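PDB 2YG9: DNA-3-methyladenine glycosidase II, putative from Deinococcus radiodurans, which is probably a DNA glycosylase of the all-helical HhH-GPD superfamily of base excision DNA repair proteins. Local coordinates for residues 53-58 with 163-168; 80-85 with 107-112. All coordinates share one frame; numbering follows the deposited sequence.

Interaction 1: 53-58 with 163-168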
loop_
_atom_site.group_PDB
_atom_site.type_symbol
_atom_site.label_atom_id
_atom_site.label_comp_id
_atom_site.label_asym_id
_atom_site.label_seq_id
_atom_site.Cartn_x
_atom_site.Cartn_y
_atom_site.Cartn_z
ATOM N N PRO A 53 9.595 5.610 10.009
ATOM C CA PRO A 53 8.451 5.794 10.930
ATOM C C PRO A 53 7.518 4.558 11.037
ATOM O O PRO A 53 7.301 3.844 10.036
ATOM C CB PRO A 53 7.689 6.968 10.332
ATOM C CG PRO A 53 8.235 7.136 8.924
ATOM C CD PRO A 53 9.568 6.527 8.857
ATOM N N VAL A 54 7.007 4.309 12.235
ATOM C CA VAL A 54 6.024 3.247 12.452
ATOM C C VAL A 54 4.645 3.665 11.833
ATOM O O VAL A 54 4.053 4.686 12.207
ATOM C CB VAL A 54 5.896 2.871 13.966
ATOM C CG1 VAL A 54 4.953 1.710 14.192
ATOM C CG2 VAL A 54 7.249 2.494 14.585
ATOM N N LEU A 55 4.124 2.849 10.924
ATOM C CA LEU A 55 2.804 3.086 10.306
ATOM C C LEU A 55 1.676 2.588 11.214
ATOM O O LEU A 55 1.713 1.446 11.685
ATOM C CB LEU A 55 2.682 2.360 8.950
ATOM C CG LEU A 55 3.819 2.665 8.002
ATOM C CD1 LEU A 55 3.653 1.982 6.683
ATOM C CD2 LEU A 55 3.941 4.160 7.874
ATOM N N ALA A 56 0.683 3.447 11.427
ATOM C CA ALA A 56 -0.510 3.123 12.197
ATOM C C ALA A 56 -1.590 2.654 11.257
ATOM O O ALA A 56 -1.839 3.283 10.225
ATOM C CB ALA A 56 -1.006 4.369 12.974
ATOM N N PRO A 57 -2.283 1.572 11.612
ATOM C CA PRO A 57 -3.332 1.130 10.720
ATOM C C PRO A 57 -4.436 2.224 10.641
ATOM O O PRO A 57 -4.741 2.842 11.650
ATOM C CB PRO A 57 -3.834 -0.133 11.383
ATOM C CG PRO A 57 -3.535 0.059 12.845
ATOM C CD PRO A 57 -2.231 0.791 12.854
ATOM N N THR A 58 -4.970 2.490 9.446
ATOM C CA THR A 58 -5.984 3.536 9.280
ATOM C C THR A 58 -7.319 3.157 9.954
ATOM O O THR A 58 -7.818 2.026 9.841
ATOM C CB THR A 58 -6.265 3.864 7.778
ATOM O OG1 THR A 58 -7.152 5.000 7.681
ATOM C CG2 THR A 58 -6.862 2.655 7.063
ATOM N N LEU A 163 -2.718 -2.720 1.710
ATOM C CA LEU A 163 -2.410 -3.518 2.892
ATOM C C LEU A 163 -1.196 -2.989 3.641
ATOM O O LEU A 163 -1.248 -2.829 4.883
ATOM C CB LEU A 163 -2.155 -4.987 2.489
ATOM C CG LEU A 163 -3.331 -5.964 2.507
ATOM C CD1 LEU A 163 -4.472 -5.483 1.671
ATOM C CD2 LEU A 163 -2.822 -7.316 2.015
ATOM N N LEU A 164 -0.115 -2.704 2.903
ATOM C CA LEU A 164 1.133 -2.290 3.521
ATOM C C LEU A 164 1.039 -0.890 4.122
ATOM O O LEU A 164 1.333 -0.689 5.311
ATOM C CB LEU A 164 2.290 -2.414 2.535
ATOM C CG LEU A 164 3.755 -2.326 3.005
ATOM C CD1 LEU A 164 4.610 -2.902 1.849
ATOM C CD2 LEU A 164 4.224 -0.890 3.371
ATOM N N PHE A 165 0.598 0.076 3.316
ATOM C CA PHE A 165 0.585 1.439 3.744
ATOM C C PHE A 165 -0.683 1.879 4.467
ATOM O O PHE A 165 -0.568 2.691 5.383
ATOM C CB PHE A 165 0.888 2.401 2.612
ATOM C CG PHE A 165 2.287 2.326 2.122
ATOM C CD1 PHE A 165 3.325 2.911 2.846
ATOM C CD2 PHE A 165 2.587 1.665 0.954
ATOM C CE1 PHE A 165 4.638 2.860 2.373
ATOM C CE2 PHE A 165 3.887 1.622 0.484
ATOM C CZ PHE A 165 4.905 2.195 1.203
ATOM N N ALA A 166 -1.862 1.402 4.089
ATOM C CA ALA A 166 -3.103 1.884 4.769
ATOM C C ALA A 166 -3.402 1.041 6.000
ATOM O O ALA A 166 -3.617 1.562 7.117
ATOM C CB ALA A 166 -4.319 1.892 3.816
ATOM N N LEU A 167 -3.374 -0.264 5.818
ATOM C CA LEU A 167 -3.740 -1.183 6.870
ATOM C C LEU A 167 -2.530 -1.504 7.758
ATOM O O LEU A 167 -2.706 -2.126 8.798
ATOM C CB LEU A 167 -4.353 -2.462 6.285
ATOM C CG LEU A 167 -5.552 -2.270 5.341
ATOM C CD1 LEU A 167 -6.238 -3.577 5.004
ATOM C CD2 LEU A 167 -6.529 -1.206 5.880
ATOM N N ALA A 168 -1.334 -1.044 7.361
ATOM C CA ALA A 168 -0.069 -1.333 8.108
ATOM C C ALA A 168 0.178 -2.812 8.403
ATOM O O ALA A 168 0.758 -3.202 9.433
ATOM C CB ALA A 168 0.000 -0.491 9.390
HETATM O O HOH W 1 -1.310 4.108 7.607
#
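L55 meets the C-terminal turn of helix 156-166 and the loop beyond it through CB and CD1; as in the HhH-GPD family, this is the second helix of the helix-hairpin-helix motif. L55 CB packs on A168 CB at 3.9 Å, while CD1 reaches back along the helix to F165 CD1 at 4.0 Å, at a slant. L164 CD2 lies over the centre of the F165 ring, and L164 also touches helix 204-219, where R209 packs on L55. CG anti to the carbonyl carbon (chi1 -52°) and an extended chi2 bring L55 CD1 to the helix end. The A168 methyl packs against the extended 55-57 backbone, 3.5 Å from L55 O, brought there as the chain leaves the helix with positive phi. P57 CB rests on L167 O, also at 3.5 Å.

At the polar edge a water lies within bonding distance of both A56 O and F165 O and can link them, though it has more acceptors near than protons. T58 OG1 turns to D60 N, just before helix 61-71. The direct bond runs from T58 N to A166 O, 2.8 Å with an N-H...O angle of 156°, and T58 CG2 lies 3.4 Å from that same A166 O.

Interaction 2: 80-85 with 107-112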
loop_
_atom_site.group_PDB
_atom_site.type_symbol
_atom_site.label_atom_id
_atom_site.label_comp_id
_atom_site.label_asym_id
_atom_site.label_seq_id
_atom_site.Cartn_x
_atom_site.Cartn_y
_atom_site.Cartn_z
ATOM N N GLN A 80 -3.287 15.611 -2.976
ATOM C CA GLN A 80 -3.923 16.160 -1.785
ATOM C C GLN A 80 -5.136 17.010 -2.118
ATOM O O GLN A 80 -6.184 16.836 -1.510
ATOM C CB GLN A 80 -2.940 16.932 -0.870
ATOM C CG GLN A 80 -3.616 17.536 0.408
ATOM C CD GLN A 80 -4.449 16.532 1.261
ATOM O OE1 GLN A 80 -3.886 15.650 1.926
ATOM N NE2 GLN A 80 -5.794 16.695 1.260
ATOM N N ALA A 81 -4.964 17.915 -3.075
ATOM C CA ALA A 81 -6.007 18.806 -3.588
ATOM C C ALA A 81 -7.274 18.080 -3.999
ATOM O O ALA A 81 -8.389 18.475 -3.619
ATOM C CB ALA A 81 -5.466 19.581 -4.795
ATOM N N ILE A 82 -7.105 17.056 -4.838
ATOM C CA ILE A 82 -8.232 16.307 -5.379
ATOM C C ILE A 82 -8.945 15.510 -4.283
ATOM O O ILE A 82 -10.169 15.428 -4.275
ATOM C CB ILE A 82 -7.792 15.376 -6.549
ATOM C CG1 ILE A 82 -9.014 14.915 -7.343
ATOM C CG2 ILE A 82 -6.970 14.190 -6.052
ATOM C CD1 ILE A 82 -8.677 14.448 -8.740
ATOM N N TYR A 83 -8.190 14.961 -3.339
ATOM C CA TYR A 83 -8.798 14.260 -2.212
ATOM C C TYR A 83 -9.615 15.249 -1.354
ATOM O O TYR A 83 -10.686 14.921 -0.890
ATOM C CB TYR A 83 -7.770 13.510 -1.340
ATOM C CG TYR A 83 -8.470 12.608 -0.339
ATOM C CD1 TYR A 83 -9.141 11.478 -0.774
ATOM C CD2 TYR A 83 -8.535 12.927 1.003
ATOM C CE1 TYR A 83 -9.830 10.680 0.103
ATOM C CE2 TYR A 83 -9.235 12.105 1.907
ATOM C CZ TYR A 83 -9.872 10.989 1.440
ATOM O OH TYR A 83 -10.587 10.165 2.281
ATOM N N GLY A 84 -9.108 16.469 -1.202
ATOM C CA GLY A 84 -9.821 17.520 -0.496
ATOM C C GLY A 84 -11.090 17.893 -1.211
ATOM O O GLY A 84 -12.093 18.150 -0.581
ATOM N N ARG A 85 -11.075 17.906 -2.534
ATOM C CA ARG A 85 -12.331 18.142 -3.295
ATOM C C ARG A 85 -13.367 17.010 -3.140
ATOM O O ARG A 85 -14.587 17.260 -3.086
ATOM C CB ARG A 85 -12.040 18.418 -4.754
ATOM C CG ARG A 85 -11.244 19.662 -4.925
ATOM C CD ARG A 85 -11.222 20.141 -6.366
ATOM N NE ARG A 85 -10.405 19.279 -7.203
ATOM C CZ ARG A 85 -9.094 19.384 -7.338
ATOM N NH1 ARG A 85 -8.424 20.302 -6.655
ATOM N NH2 ARG A 85 -8.453 18.576 -8.176
ATOM N N ARG A 107 -16.093 13.343 -12.106
ATOM C CA ARG A 107 -15.190 13.858 -13.140
ATOM C C ARG A 107 -14.819 15.296 -12.844
ATOM O O ARG A 107 -13.663 15.711 -12.982
ATOM C CB ARG A 107 -15.852 13.807 -14.511
ATOM C CG ARG A 107 -15.735 12.496 -15.153
ATOM C CD ARG A 107 -14.285 12.270 -15.648
ATOM N NE ARG A 107 -13.982 12.842 -16.967
ATOM C CZ ARG A 107 -12.759 13.150 -17.404
ATOM N NH1 ARG A 107 -11.700 13.046 -16.606
ATOM N NH2 ARG A 107 -12.576 13.582 -18.656
ATOM N N GLY A 108 -15.828 16.034 -12.435
ATOM C CA GLY A 108 -15.735 17.455 -12.092
ATOM C C GLY A 108 -14.708 17.814 -11.058
ATOM O O GLY A 108 -14.173 18.921 -11.089
ATOM N N VAL A 109 -14.380 16.887 -10.170
ATOM C CA VAL A 109 -13.365 17.165 -9.180
ATOM C C VAL A 109 -12.000 16.956 -9.757
ATOM O O VAL A 109 -11.035 17.266 -9.109
ATOM C CB VAL A 109 -13.509 16.325 -7.840
ATOM C CG1 VAL A 109 -14.832 16.633 -7.175
ATOM C CG2 VAL A 109 -13.265 14.807 -8.082
ATOM N N GLY A 110 -11.918 16.391 -10.956
ATOM C CA GLY A 110 -10.641 16.184 -11.618
ATOM C C GLY A 110 -10.238 14.756 -11.848
ATOM O O GLY A 110 -9.142 14.511 -12.344
ATOM N N LEU A 111 -11.114 13.810 -11.534
ATOM C CA LEU A 111 -10.795 12.398 -11.692
ATOM C C LEU A 111 -10.888 11.943 -13.132
ATOM O O LEU A 111 -11.806 12.286 -13.841
ATOM C CB LEU A 111 -11.721 11.522 -10.846
ATOM C CG LEU A 111 -11.567 11.604 -9.331
ATOM C CD1 LEU A 111 -12.612 10.746 -8.687
ATOM C CD2 LEU A 111 -10.160 11.148 -8.825
ATOM N N SER A 112 -9.935 11.143 -13.555
ATOM C CA SER A 112 -10.069 10.426 -14.837
ATOM C C SER A 112 -11.319 9.526 -14.788
ATOM O O SER A 112 -11.785 9.175 -13.708
ATOM C CB SER A 112 -8.834 9.587 -15.033
ATOM O OG SER A 112 -8.785 8.578 -14.071
#
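The polar part of this contact rests on R85 and a single backbone oxygen, V109 O. The guanidinium approaches side-on, and two of its nitrogens share that acceptor: R85 NE lies 2.8 Å from V109 O and R85 NH2 3.0 Å from it. The NH2 bond comes in nearly along the carbonyl direction, whereas the NE donor is tilted 22° from the carbonyl plane. The oxygen lies close to the guanidinium plane, and the paired bonds fix the group's rotation. A bend at chi3 (-72°) folds the R85 chain back against its own helix, where I82 CA lies beneath one face of the guanidinium.

Van der Waals contacts flank this grip. R85 CB and V109 CB meet at 4.0 Å, and I82 extends CG1 alongside V109 O at 3.6 Å. I82 CG1 stands anti to the backbone N (chi1 -164°), which carries CD1 outward to G110 C and to L111 CD2, the latter at 3.6 Å; the I82 and L111 side chains cross at an angle. L111 continues inward onto A70 of helix 61-71 and V116 of helix 113-127.

Within 107-112, R107 NH1 donates almost straight to L111 O at 2.9 Å, bracing the turn across its ends, while the R107 side chain also makes a cation-pi contact with W113. G110, with positive phi, follows a last turn closed by two backbone bonds, one from G110 N to R107 O: the Schellman motif that ends helix 103-108. S112 then N-caps helix 113-127 through OG to K115 N, giving a short connection, Schellman motif followed by N-cap, between the two helices, packed against helix 76-87 within the HhH-GPD fold.

From the N terminus, the chain first enters interaction 1 in the loop between helices 40-49 and 61-71. It then runs through helices 61-71 and 76-87, where 80-85 supplies the first half of interaction 2. That contact closes early, when the turn between helices 103-108 and 113-127 comes back to helix 76-87 after 21 intervening residues. Interaction 1 closes much later, at the end of helix 156-166, so its long loop encloses the short one without crossing it. The centres lie 24 Å apart and the contacts do not touch. Interaction 1 ties the approach to helix 61-71 to helix 156-166; interaction 2 ties helix 76-87 to the turn after helix 103-108, farther from the chain's centre.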